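Local coordinates for Lys-gingipain catalytic subunit (Porphyromonas gingivalis, PDB 6I9A), which is a calcium-binding cysteine endopeptidase of family C25 that cleaves proteins after lysine, including haemoglobin, collagen and immunoglobulins, and may act as a virulence factor in periodontal disease, at residues L32-Q37 with K135-E140; Y139-M144 with P445-I450; W285-Y290 with I345-A350; A331-A336 with H351-A356. All coordinates share one frame; numbering follows the deposited sequence.

Contact 1. Residues L32-Q37 with K135-E140; sequences LTWKAQ and KVLMYE
Trp34 and Lys35, neighbours on helix 25-37, both donate to Glu140 of helix 126-141. The indole NE1 of Trp34 lies 2.8 Å from Glu140 OE1, which sits close to the ring plane at its edge. The bond is bent (144° at the hydrogen), and ring and carboxylate stand steeply to each other. Trp34 CG lies opposite the backbone N (chi1 167°), which turns the indole toward Glu140. Lys35 NZ forms a salt bridge to the same Glu140 OE1 at 2.9 Å. Both donors lie out of the carboxylate plane, Lys35 on the syn side, and reach the oxygen from opposite faces, holding the group's rotation from both sides. A water accepts from Lys35 NZ and donates to Glu140 OE2 at 2.7 Å. Lys35 also pairs with Asp362 and bonds to Ser364, sharing its buried ammonium between two carboxylates.

Apolar contact is slighter: Trp34 CB meets Leu137 CD2 at 3.5 Å in one of two modelled Leu137 conformers.

The axes run 28° from parallel and 11.2 Å apart. Helix 126-141 follows edge strand 117-121, and helix 25-37 is the beta-alpha-beta crossover between strands 14-20 and 40-46 in the four-stranded parallel sheet of the C25 catalytic domain.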
# COMPACT_ATOMS: atom_id res chain seq x y z
N LEU A 32 -8.58 -9.94 9.01
CA LEU A 32 -9.06 -10.92 8.03
C LEU A 32 -10.58 -10.83 7.83
O LEU A 32 -11.07 -10.94 6.71
CB LEU A 32 -8.70 -12.35 8.51
CG LEU A 32 -7.19 -12.62 8.63
CD1 LEU A 32 -6.97 -13.93 9.33
CD2 LEU A 32 -6.46 -12.51 7.27
N THR A 33 -11.32 -10.59 8.90
CA THR A 33 -12.78 -10.46 8.80
C THR A 33 -13.14 -9.33 7.84
O THR A 33 -13.95 -9.48 6.94
CB THR A 33 -13.40 -10.25 10.17
OG1 THR A 33 -13.16 -11.42 10.96
CG2 THR A 33 -14.89 -9.93 10.10
N TRP A 34 -12.52 -8.15 8.05
CA TRP A 34 -12.80 -6.99 7.19
C TRP A 34 -12.36 -7.22 5.75
O TRP A 34 -13.08 -6.88 4.82
CB TRP A 34 -12.17 -5.74 7.78
CG TRP A 34 -12.11 -4.57 6.86
CD1 TRP A 34 -10.96 -3.96 6.43
CD2 TRP A 34 -13.19 -3.90 6.20
NE1 TRP A 34 -11.26 -2.90 5.62
CE2 TRP A 34 -12.62 -2.85 5.44
CE3 TRP A 34 -14.60 -4.05 6.19
CZ2 TRP A 34 -13.40 -1.98 4.67
CZ3 TRP A 34 -15.35 -3.20 5.41
CH2 TRP A 34 -14.76 -2.17 4.67
N LYS A 35 -11.16 -7.82 5.53
CA LYS A 35 -10.73 -8.06 4.16
C LYS A 35 -11.70 -8.99 3.44
O LYS A 35 -12.03 -8.77 2.29
CB LYS A 35 -9.31 -8.63 4.12
CG LYS A 35 -8.23 -7.64 4.63
CD LYS A 35 -8.24 -6.24 3.96
CE LYS A 35 -7.04 -5.47 4.43
NZ LYS A 35 -6.92 -4.14 3.81
N ALA A 36 -12.23 -10.03 4.15
CA ALA A 36 -13.23 -10.92 3.50
C ALA A 36 -14.50 -10.12 3.22
O ALA A 36 -15.08 -10.20 2.12
CB ALA A 36 -13.56 -12.10 4.41
N GLN A 37 -14.93 -9.29 4.18
CA GLN A 37 -16.15 -8.51 3.99
C GLN A 37 -16.08 -7.57 2.80
O GLN A 37 -17.09 -7.34 2.11
CB GLN A 37 -16.46 -7.70 5.27
CG GLN A 37 -16.96 -8.60 6.38
CD GLN A 37 -17.03 -7.90 7.71
OE1 GLN A 37 -16.35 -6.90 7.95
NE2 GLN A 37 -17.87 -8.43 8.62
N LYS A 135 -5.66 1.05 12.92
CA LYS A 135 -5.51 2.22 12.03
C LYS A 135 -6.04 1.93 10.64
O LYS A 135 -6.72 2.73 10.01
CB LYS A 135 -4.05 2.68 11.98
CG LYS A 135 -3.61 3.26 13.35
CD LYS A 135 -2.16 3.79 13.33
CE LYS A 135 -1.17 2.68 13.40
NZ LYS A 135 0.24 3.22 13.43
N VAL A 136 -5.69 0.73 10.12
CA VAL A 136 -6.20 0.31 8.80
C VAL A 136 -7.72 0.28 8.77
O VAL A 136 -8.33 0.79 7.85
CB VAL A 136 -5.63 -1.07 8.42
CG1 VAL A 136 -6.32 -1.60 7.18
CG2 VAL A 136 -4.12 -0.97 8.23
N LEU A 137 -8.34 -0.29 9.81
CA LEU A 137 -9.80 -0.43 9.86
C LEU A 137 -10.46 0.95 9.89
O LEU A 137 -11.45 1.18 9.18
CB LEU A 137 -10.22 -1.24 11.10
CG LEU A 137 -9.87 -2.74 11.08
CD1 LEU A 137 -10.21 -3.41 12.39
CD2 LEU A 137 -10.65 -3.43 9.95
N MET A 138 -9.94 1.86 10.72
CA MET A 138 -10.55 3.19 10.77
C MET A 138 -10.43 3.89 9.43
O MET A 138 -11.37 4.52 8.93
CB MET A 138 -9.89 4.03 11.86
CG MET A 138 -10.41 5.46 11.80
SD MET A 138 -10.14 6.44 13.28
CE MET A 138 -11.44 5.70 14.34
N TYR A 139 -9.25 3.74 8.78
CA TYR A 139 -9.05 4.43 7.52
C TYR A 139 -9.94 3.86 6.41
O TYR A 139 -10.64 4.59 5.70
CB TYR A 139 -7.56 4.32 7.12
CG TYR A 139 -7.23 5.13 5.88
CD1 TYR A 139 -6.89 6.48 5.98
CD2 TYR A 139 -7.27 4.55 4.61
CE1 TYR A 139 -6.60 7.23 4.86
CE2 TYR A 139 -6.98 5.30 3.48
CZ TYR A 139 -6.61 6.62 3.61
OH TYR A 139 -6.29 7.35 2.50
N GLU A 140 -9.95 2.52 6.27
CA GLU A 140 -10.69 1.87 5.18
C GLU A 140 -12.21 1.88 5.36
O GLU A 140 -12.95 1.93 4.38
CB GLU A 140 -10.23 0.42 5.00
CG GLU A 140 -8.78 0.30 4.59
CD GLU A 140 -8.53 -1.07 3.97
OE1 GLU A 140 -8.75 -2.09 4.66
OE2 GLU A 140 -8.09 -1.13 2.80
O HOH W 1 -8.00 -3.23 1.17

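Contact 2. Residues Y139-M144 with P445-I450; sequences YEKATM and PVIKQI
The carbonyl oxygen of Glu140 is met by three carbons of the Pro445 ring, and CG comes nearest, 3.3 Å from Glu140 O. Pro445 CG is also 3.5 Å from the next carbonyl oxygen, Lys141 O, so the ring is lodged against the last carbonyls of helix 126-141. These are van der Waals approaches of ring C-H groups to oxygens rather than conventional hydrogen bonds. Pro445 CD, besides nearing Glu140 O, lies 3.8 Å from Ala142 CB, whose bond from the backbone points toward Pro445.

Farther out, Ile447 extends its CD1 to Lys141 CG at 4.1 Å, the two side chains crossing at about a right angle. The lysine is extended beyond CG, and it is the base of its aliphatic part that makes this contact. Both residues also rest on Trp34 of helix 25-37, which joins them into one small patch. Val446, Lys448 and Ile450 bond through their backbones to strand 432-439, and strand 446-452 is outermost in this antiparallel sheet within the chain.

Ala142 has positive phi and is the C-prime residue of a Schellman motif, with a bond from Thr143 N to Met138 O and a weak one from Ala142 N to Tyr139 O. Pro445 packs on this helix end where the C25 catalytic domain meets the C-terminal Ig-like domain.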
# COMPACT_ATOMS: atom_id res chain seq x y z
N TYR A 139 -9.25 3.74 8.78
CA TYR A 139 -9.05 4.43 7.52
C TYR A 139 -9.94 3.86 6.41
O TYR A 139 -10.64 4.59 5.70
CB TYR A 139 -7.56 4.32 7.12
CG TYR A 139 -7.23 5.13 5.88
CD1 TYR A 139 -6.89 6.48 5.98
CD2 TYR A 139 -7.27 4.55 4.61
CE1 TYR A 139 -6.60 7.23 4.86
CE2 TYR A 139 -6.98 5.30 3.48
CZ TYR A 139 -6.61 6.62 3.61
OH TYR A 139 -6.29 7.35 2.50
N GLU A 140 -9.95 2.52 6.27
CA GLU A 140 -10.69 1.87 5.18
C GLU A 140 -12.21 1.88 5.36
O GLU A 140 -12.95 1.93 4.38
CB GLU A 140 -10.23 0.42 5.00
CG GLU A 140 -8.78 0.30 4.59
CD GLU A 140 -8.53 -1.07 3.97
OE1 GLU A 140 -8.75 -2.09 4.66
OE2 GLU A 140 -8.09 -1.13 2.80
N LYS A 141 -12.66 1.81 6.62
CA LYS A 141 -14.10 1.90 6.92
C LYS A 141 -14.52 3.35 7.03
O LYS A 141 -15.73 3.64 7.11
CB LYS A 141 -14.44 1.18 8.22
CG LYS A 141 -14.22 -0.33 8.10
CD LYS A 141 -14.68 -0.97 9.41
CE LYS A 141 -14.70 -2.47 9.36
NZ LYS A 141 -15.52 -3.00 10.51
N ALA A 142 -13.54 4.30 7.01
CA ALA A 142 -13.80 5.74 7.08
C ALA A 142 -14.66 6.11 8.28
O ALA A 142 -15.62 6.86 8.17
CB ALA A 142 -14.41 6.26 5.78
N THR A 143 -14.22 5.61 9.45
CA THR A 143 -14.94 5.89 10.71
C THR A 143 -14.27 7.01 11.50
O THR A 143 -14.64 7.26 12.65
CB THR A 143 -14.98 4.60 11.56
OG1 THR A 143 -13.64 4.19 11.78
CG2 THR A 143 -15.83 3.52 10.92
N MET A 144 -13.31 7.75 10.88
CA MET A 144 -12.67 8.83 11.61
C MET A 144 -13.65 9.99 11.81
O MET A 144 -14.44 10.31 10.89
CB MET A 144 -11.40 9.31 10.85
CG MET A 144 -11.66 9.95 9.49
SD MET A 144 -12.06 8.82 8.11
CE MET A 144 -10.47 8.04 7.76
N PRO A 445 -16.63 3.93 1.74
CA PRO A 445 -17.26 2.58 1.64
C PRO A 445 -18.73 2.62 2.00
O PRO A 445 -19.18 3.46 2.80
CB PRO A 445 -16.47 1.75 2.67
CG PRO A 445 -16.04 2.78 3.74
CD PRO A 445 -15.76 4.06 2.94
N VAL A 446 -19.48 1.68 1.45
CA VAL A 446 -20.89 1.42 1.81
C VAL A 446 -20.89 0.10 2.54
O VAL A 446 -20.39 -0.91 1.99
CB VAL A 446 -21.76 1.38 0.55
CG1 VAL A 446 -23.21 1.03 0.91
CG2 VAL A 446 -21.69 2.68 -0.25
N ILE A 447 -21.39 0.07 3.77
CA ILE A 447 -21.39 -1.14 4.61
C ILE A 447 -22.81 -1.34 5.11
O ILE A 447 -23.31 -0.57 5.93
CB ILE A 447 -20.39 -0.99 5.75
CG1 ILE A 447 -18.97 -0.72 5.22
CG2 ILE A 447 -20.43 -2.25 6.68
CD1 ILE A 447 -17.97 -0.45 6.36
N LYS A 448 -23.50 -2.30 4.54
CA LYS A 448 -24.94 -2.50 4.79
C LYS A 448 -25.21 -3.98 5.01
O LYS A 448 -24.28 -4.80 4.98
CB LYS A 448 -25.76 -1.96 3.60
CG LYS A 448 -25.65 -0.45 3.40
CD LYS A 448 -26.35 0.35 4.56
CE LYS A 448 -26.10 1.83 4.44
NZ LYS A 448 -26.92 2.58 5.43
N GLN A 449 -26.48 -4.30 5.29
CA GLN A 449 -26.88 -5.69 5.48
C GLN A 449 -28.19 -5.92 4.78
O GLN A 449 -28.98 -4.99 4.56
CB GLN A 449 -27.00 -6.06 6.98
CG GLN A 449 -25.68 -6.09 7.73
CD GLN A 449 -25.84 -6.61 9.15
OE1 GLN A 449 -26.75 -6.20 9.88
NE2 GLN A 449 -24.95 -7.50 9.55
N ILE A 450 -28.38 -7.17 4.33
CA ILE A 450 -29.67 -7.61 3.76
C ILE A 450 -30.12 -8.86 4.52
O ILE A 450 -29.34 -9.81 4.64
CB ILE A 450 -29.61 -7.88 2.24
CG1 ILE A 450 -29.14 -6.63 1.47
CG2 ILE A 450 -30.99 -8.40 1.73
CD1 ILE A 450 -29.02 -6.90 -0.05

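Contact 3. Residues W285-Y290 with I345-A350; sequences WGEDYY and ITHIGA. With H8E (benzyl-N-[(2S)-1-[[(3S)-7-amino-1-(benzylamino)-1,2-dioxoheptan-3-yl]amino]-5-(2-methyl-2-phenylhydrazinyl)-1,5-dioxopentan-2-yl]carbamate), chain I.
One carboxylate, that of Glu287, accepts from three consecutive backbone N-H groups, those of His347, Ile348 and Gly349. Glu287 OE1 uses its syn lone pair for His347 N at 2.9 Å. Glu287 OE2 takes two donors from a single face, both well above the carboxylate plane: Gly349 N at 2.8 Å, nearly straight (171°), and Ile348 N at 3.1 Å. The glutamate chain bends at chi2 (81°) to bring both oxygens to the loop, and these amides probably offset its buried charge. Farther along, Tyr290 OH donates to Ile345 O at 2.6 Å, in the carbonyl plane and on a lone pair.

The loop thus fixed presents His347 to the inhibitor, whose phenyl carbon CAS lies over the centre of the imidazole face, 3.4 Å from His347 CD2. Trp285 N bonds the carbamate oxygen OAD, the indole covers the inhibitor's lysine-like chain with one face, and Asp288 OD2 accepts from its amine NAB at 2.9 Å, in keeping with the preference for lysine at P1.

Helix 285-293 carries Trp285 and Asp288 of the pocket at its start. The loop connects helices 325-342 and 350-356, with Gly349 as N-cap of the latter, and Glu287 also packs on Ala336 and Tyr353 of those helices.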
# COMPACT_ATOMS: atom_id res chain seq x y z
N TRP A 285 19.86 9.23 -5.35
CA TRP A 285 19.19 10.45 -5.82
C TRP A 285 18.60 10.30 -7.20
O TRP A 285 17.50 10.81 -7.45
CB TRP A 285 20.20 11.61 -5.78
CG TRP A 285 20.42 12.17 -4.40
CD1 TRP A 285 21.47 11.91 -3.57
CD2 TRP A 285 19.53 13.03 -3.66
NE1 TRP A 285 21.32 12.58 -2.37
CE2 TRP A 285 20.14 13.27 -2.40
CE3 TRP A 285 18.29 13.64 -3.94
CZ2 TRP A 285 19.57 14.09 -1.43
CZ3 TRP A 285 17.73 14.47 -2.98
CH2 TRP A 285 18.36 14.67 -1.74
N GLY A 286 19.33 9.70 -8.16
CA GLY A 286 18.79 9.63 -9.52
C GLY A 286 17.58 8.74 -9.64
O GLY A 286 16.50 9.17 -10.05
N GLU A 287 17.71 7.47 -9.20
CA GLU A 287 16.56 6.55 -9.28
C GLU A 287 15.39 7.07 -8.45
O GLU A 287 14.27 6.91 -8.90
CB GLU A 287 16.91 5.14 -8.87
CG GLU A 287 17.47 4.24 -9.97
CD GLU A 287 18.94 4.40 -10.30
OE1 GLU A 287 19.57 5.40 -9.86
OE2 GLU A 287 19.46 3.49 -11.00
N ASP A 288 15.64 7.68 -7.26
CA ASP A 288 14.48 8.18 -6.50
C ASP A 288 13.78 9.32 -7.24
O ASP A 288 12.57 9.52 -7.10
CB ASP A 288 14.88 8.66 -5.11
CG ASP A 288 14.94 7.62 -4.02
OD1 ASP A 288 14.67 6.41 -4.31
OD2 ASP A 288 15.18 8.01 -2.87
N TYR A 289 14.56 10.14 -8.00
CA TYR A 289 13.94 11.22 -8.80
C TYR A 289 12.93 10.60 -9.80
O TYR A 289 11.80 11.02 -9.88
CB TYR A 289 15.06 12.02 -9.46
CG TYR A 289 14.70 13.26 -10.24
CD1 TYR A 289 13.67 14.11 -9.84
CD2 TYR A 289 15.53 13.68 -11.27
CE1 TYR A 289 13.46 15.33 -10.50
CE2 TYR A 289 15.36 14.91 -11.89
CZ TYR A 289 14.32 15.73 -11.50
OH TYR A 289 14.12 16.97 -12.11
N TYR A 290 13.41 9.63 -10.56
CA TYR A 290 12.53 8.99 -11.53
C TYR A 290 11.36 8.29 -10.85
O TYR A 290 10.23 8.34 -11.34
CB TYR A 290 13.30 7.93 -12.38
CG TYR A 290 14.59 8.45 -12.97
CD1 TYR A 290 14.62 9.67 -13.65
CD2 TYR A 290 15.76 7.71 -12.92
CE1 TYR A 290 15.80 10.17 -14.18
CE2 TYR A 290 16.94 8.18 -13.47
CZ TYR A 290 16.95 9.40 -14.10
OH TYR A 290 18.14 9.86 -14.63
N ILE A 345 20.55 8.70 -17.14
CA ILE A 345 21.59 8.49 -16.12
C ILE A 345 20.99 7.61 -15.03
O ILE A 345 19.92 7.92 -14.50
CB ILE A 345 22.00 9.87 -15.56
CG1 ILE A 345 22.76 10.67 -16.63
CG2 ILE A 345 22.86 9.73 -14.29
CD1 ILE A 345 22.97 12.16 -16.18
N THR A 346 21.68 6.58 -14.64
CA THR A 346 21.26 5.74 -13.53
C THR A 346 22.43 5.63 -12.54
O THR A 346 23.60 5.69 -12.92
CB THR A 346 20.72 4.39 -13.98
OG1 THR A 346 21.72 3.69 -14.67
CG2 THR A 346 19.44 4.49 -14.83
N HIS A 347 22.08 5.46 -11.27
CA HIS A 347 23.05 5.38 -10.18
C HIS A 347 23.22 3.99 -9.60
O HIS A 347 24.24 3.72 -8.93
CB HIS A 347 22.65 6.34 -9.06
CG HIS A 347 22.73 7.79 -9.49
ND1 HIS A 347 22.06 8.79 -8.79
CD2 HIS A 347 23.46 8.35 -10.49
CE1 HIS A 347 22.39 9.92 -9.40
NE2 HIS A 347 23.24 9.72 -10.42
N ILE A 348 22.23 3.10 -9.78
CA ILE A 348 22.38 1.80 -9.15
C ILE A 348 21.66 0.66 -9.87
O ILE A 348 22.05 -0.50 -9.71
CB ILE A 348 21.90 1.88 -7.66
CG1 ILE A 348 22.40 0.71 -6.78
CG2 ILE A 348 20.36 2.03 -7.55
CD1 ILE A 348 23.90 0.71 -6.58
N GLY A 349 20.61 0.96 -10.65
CA GLY A 349 20.01 -0.11 -11.43
C GLY A 349 18.67 -0.59 -10.89
O GLY A 349 18.37 -0.51 -9.70
N ALA A 350 17.88 -1.13 -11.82
CA ALA A 350 16.52 -1.54 -11.53
C ALA A 350 16.49 -2.71 -10.56
O ALA A 350 15.59 -2.74 -9.68
CB ALA A 350 15.80 -1.93 -12.82
CAQ H8E I . 22.33 8.99 7.43
CAK H8E I . 22.14 9.82 8.56
CAH H8E I . 22.29 11.20 8.45
CAL H8E I . 22.65 11.79 7.24
CAR H8E I . 22.85 10.96 6.15
CBO H8E I . 22.67 9.58 6.20
CBA H8E I . 22.94 8.82 5.04
NBE H8E I . 21.78 8.71 4.14
CBL H8E I . 21.91 8.63 2.78
OAE H8E I . 23.01 8.76 2.22
CBN H8E I . 20.62 8.37 2.00
OAG H8E I . 19.57 8.66 2.66
CBS H8E I . 20.70 8.95 0.55
CBB H8E I . 19.32 9.17 -0.08
CAY H8E I . 19.40 9.84 -1.46
CAX H8E I . 18.09 9.85 -2.24
CAW H8E I . 17.07 10.81 -1.66
NAB H8E I . 15.83 10.79 -2.50
NBG H8E I . 21.54 8.15 -0.34
C H8E I . 22.63 8.57 -0.98
O H8E I . 23.14 9.68 -0.88
CA H8E I . 23.35 7.45 -1.73
N H8E I . 24.18 7.95 -2.82
CBK H8E I . 23.66 8.53 -3.93
OAD H8E I . 22.45 8.75 -4.00
OBI H8E I . 24.51 8.80 -4.85
CBD H8E I . 24.05 9.51 -6.06
CBP H8E I . 25.18 9.95 -6.87
CAS H8E I . 25.62 9.24 -7.99
CAM H8E I . 26.71 9.66 -8.81
CAI H8E I . 27.38 10.82 -8.38
CAN H8E I . 26.98 11.49 -7.24
CAT H8E I . 25.90 11.08 -6.48
CB H8E I . 24.22 6.66 -0.75
CG H8E I . 25.30 7.52 -0.06
CD H8E I . 25.88 6.82 1.14
OE1 H8E I . 26.78 5.99 1.00
NE2 H8E I . 25.25 7.15 2.28
NBT H8E I . 25.51 6.49 3.50
CAA H8E I . 24.31 5.79 4.03
CBQ H8E I . 26.45 7.16 4.35
CAU H8E I . 26.43 7.00 5.74
CAO H8E I . 27.40 7.62 6.53
CAJ H8E I . 28.38 8.41 5.94
CAP H8E I . 28.38 8.61 4.57
CAV H8E I . 27.44 7.97 3.77

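Contact 4. Residues A331-A336 with H351-A356; sequences AGNLAA and HYYWEA
Asn333 lies over one face of the Trp354 indole and makes the main contact between the two helices. Its CB stands 3.5 Å from the centroid of the six-membered ring of Trp354, 11° off the normal, a CH-pi contact. The amide continues over the same ring, steeply turned against it, with Asn333 ND2 3.4 Å from Trp354 CE3. A water, weakly held by ND2, donates to Trp354 O at 2.8 Å and ties the amide to the opposing backbone. The other end of the amide faces Tyr353: Asn333 OD1 comes to 4.0 Å from Tyr353 CD1, near the plane of the phenol at its edge, and accepts from Trp291 NE1. The bond from Trp291 and the weak one to water favour this rotation of the amide.

Leu334 starts away from the partner helix, but its CD2 touches Trp354 CZ2, on the six-membered ring, at 4.0 Å. Trp354 CG lies beside the backbone N and opposite the carbonyl carbon (chi1 -72°), which brings the six-membered ring under Asn333. Three residues after Asn333, Ala336 CB meets Tyr353 CD1 at 4.2 Å, oblique to the ring.

The helices run almost antiparallel (166°) with axes 9.4 Å apart. Helix 350-356 leads directly into strand 357-361 at the edge of the six-stranded sheet. Trp354 also touches Pro114, beside calcium ligand Phe113, while helix 325-342 is flanked by helix 2-5 and, through Ala336 and Glu287, by helix 285-293.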
# COMPACT_ATOMS: atom_id res chain seq x y z
N ALA A 331 4.75 1.54 -9.26
CA ALA A 331 4.91 2.57 -10.29
C ALA A 331 6.27 3.26 -10.16
O ALA A 331 6.93 3.54 -11.17
CB ALA A 331 3.78 3.59 -10.16
N GLY A 332 6.71 3.55 -8.93
CA GLY A 332 8.03 4.17 -8.76
C GLY A 332 9.12 3.28 -9.28
O GLY A 332 10.02 3.71 -10.02
N ASN A 333 9.04 1.99 -8.94
CA ASN A 333 10.05 1.06 -9.43
C ASN A 333 9.99 0.89 -10.93
O ASN A 333 11.05 0.75 -11.56
CB ASN A 333 9.91 -0.28 -8.73
CG ASN A 333 10.25 -0.29 -7.26
OD1 ASN A 333 10.82 0.67 -6.71
ND2 ASN A 333 9.87 -1.40 -6.59
N LEU A 334 8.79 0.95 -11.53
CA LEU A 334 8.71 0.89 -12.99
C LEU A 334 9.41 2.07 -13.61
O LEU A 334 10.11 1.93 -14.61
CB LEU A 334 7.25 0.90 -13.46
CG LEU A 334 6.41 -0.35 -13.21
CD1 LEU A 334 5.00 -0.08 -13.71
CD2 LEU A 334 6.98 -1.56 -13.98
N ALA A 335 9.23 3.27 -13.02
CA ALA A 335 9.87 4.46 -13.59
C ALA A 335 11.40 4.34 -13.49
O ALA A 335 12.10 4.71 -14.45
CB ALA A 335 9.37 5.70 -12.85
N ALA A 336 11.92 3.86 -12.34
CA ALA A 336 13.36 3.71 -12.23
C ALA A 336 13.86 2.68 -13.26
O ALA A 336 14.98 2.79 -13.78
CB ALA A 336 13.71 3.26 -10.82
N HIS A 351 17.30 -3.75 -10.77
CA HIS A 351 17.22 -4.92 -9.92
C HIS A 351 17.36 -4.50 -8.43
O HIS A 351 16.59 -4.95 -7.56
CB HIS A 351 18.28 -5.93 -10.35
CG HIS A 351 18.17 -7.27 -9.70
ND1 HIS A 351 18.95 -8.33 -10.16
CD2 HIS A 351 17.36 -7.74 -8.71
CE1 HIS A 351 18.63 -9.39 -9.42
NE2 HIS A 351 17.67 -9.09 -8.53
N TYR A 352 18.35 -3.66 -8.15
CA TYR A 352 18.54 -3.13 -6.82
C TYR A 352 17.24 -2.51 -6.29
O TYR A 352 16.86 -2.74 -5.15
CB TYR A 352 19.68 -2.11 -6.86
CG TYR A 352 20.05 -1.51 -5.53
CD1 TYR A 352 19.28 -0.50 -4.96
CD2 TYR A 352 21.24 -1.85 -4.89
CE1 TYR A 352 19.66 0.11 -3.77
CE2 TYR A 352 21.63 -1.24 -3.70
CZ TYR A 352 20.84 -0.26 -3.15
OH TYR A 352 21.29 0.37 -2.01
N TYR A 353 16.59 -1.66 -7.11
CA TYR A 353 15.35 -0.98 -6.65
C TYR A 353 14.24 -1.96 -6.33
O TYR A 353 13.56 -1.79 -5.30
CB TYR A 353 14.87 0.09 -7.65
CG TYR A 353 15.34 1.46 -7.16
CD1 TYR A 353 14.42 2.43 -6.78
CD2 TYR A 353 16.70 1.73 -6.98
CE1 TYR A 353 14.85 3.64 -6.21
CE2 TYR A 353 17.12 2.90 -6.36
CZ TYR A 353 16.19 3.84 -5.98
OH TYR A 353 16.63 4.99 -5.38
N TRP A 354 14.06 -3.02 -7.14
CA TRP A 354 13.02 -4.01 -6.82
C TRP A 354 13.36 -4.72 -5.53
O TRP A 354 12.43 -5.06 -4.79
CB TRP A 354 12.83 -4.96 -8.01
CG TRP A 354 12.14 -4.31 -9.17
CD1 TRP A 354 12.73 -3.77 -10.30
CD2 TRP A 354 10.74 -4.03 -9.28
NE1 TRP A 354 11.77 -3.21 -11.11
CE2 TRP A 354 10.53 -3.35 -10.51
CE3 TRP A 354 9.64 -4.27 -8.44
CZ2 TRP A 354 9.25 -2.94 -10.93
CZ3 TRP A 354 8.39 -3.89 -8.87
CH2 TRP A 354 8.19 -3.21 -10.09
N GLU A 355 14.65 -4.96 -5.22
CA GLU A 355 15.03 -5.54 -3.94
C GLU A 355 14.93 -4.54 -2.77
O GLU A 355 14.83 -4.96 -1.61
CB GLU A 355 16.48 -6.03 -3.99
CG GLU A 355 16.74 -7.29 -4.80
CD GLU A 355 18.18 -7.75 -4.75
OE1 GLU A 355 19.08 -6.94 -4.40
OE2 GLU A 355 18.41 -8.94 -5.04
N ALA A 356 15.07 -3.25 -3.06
CA ALA A 356 15.23 -2.23 -2.03
C ALA A 356 13.92 -1.79 -1.37
O ALA A 356 13.82 -1.72 -0.15
CB ALA A 356 15.91 -1.00 -2.63
O HOH W 2 10.34 -3.23 -4.38

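In the fold
The contacts form two pairs on opposite sides of the chain's centre. Contacts 1 and 2 share helix 126-141: the first is buried and charged, the second partly buried, at the helix end, and built from proline and aliphatic contacts, with Trp34 packing into both. Contacts 3 and 4 lie about 9 Å apart between centres and meet where Tyr353 OH stands 2.6 Å from Asp288 OD1, a probable hydrogen bond that backs the inhibitor's amine partner. Contact 4 is a buried helix pair joined by one indole face, a phenol ring and a water, whereas contact 3, more open, rests on a carboxylate gripped by backbone amides and borders the inhibitor. Only contact 2 has one of its two segments in the Ig-like domain.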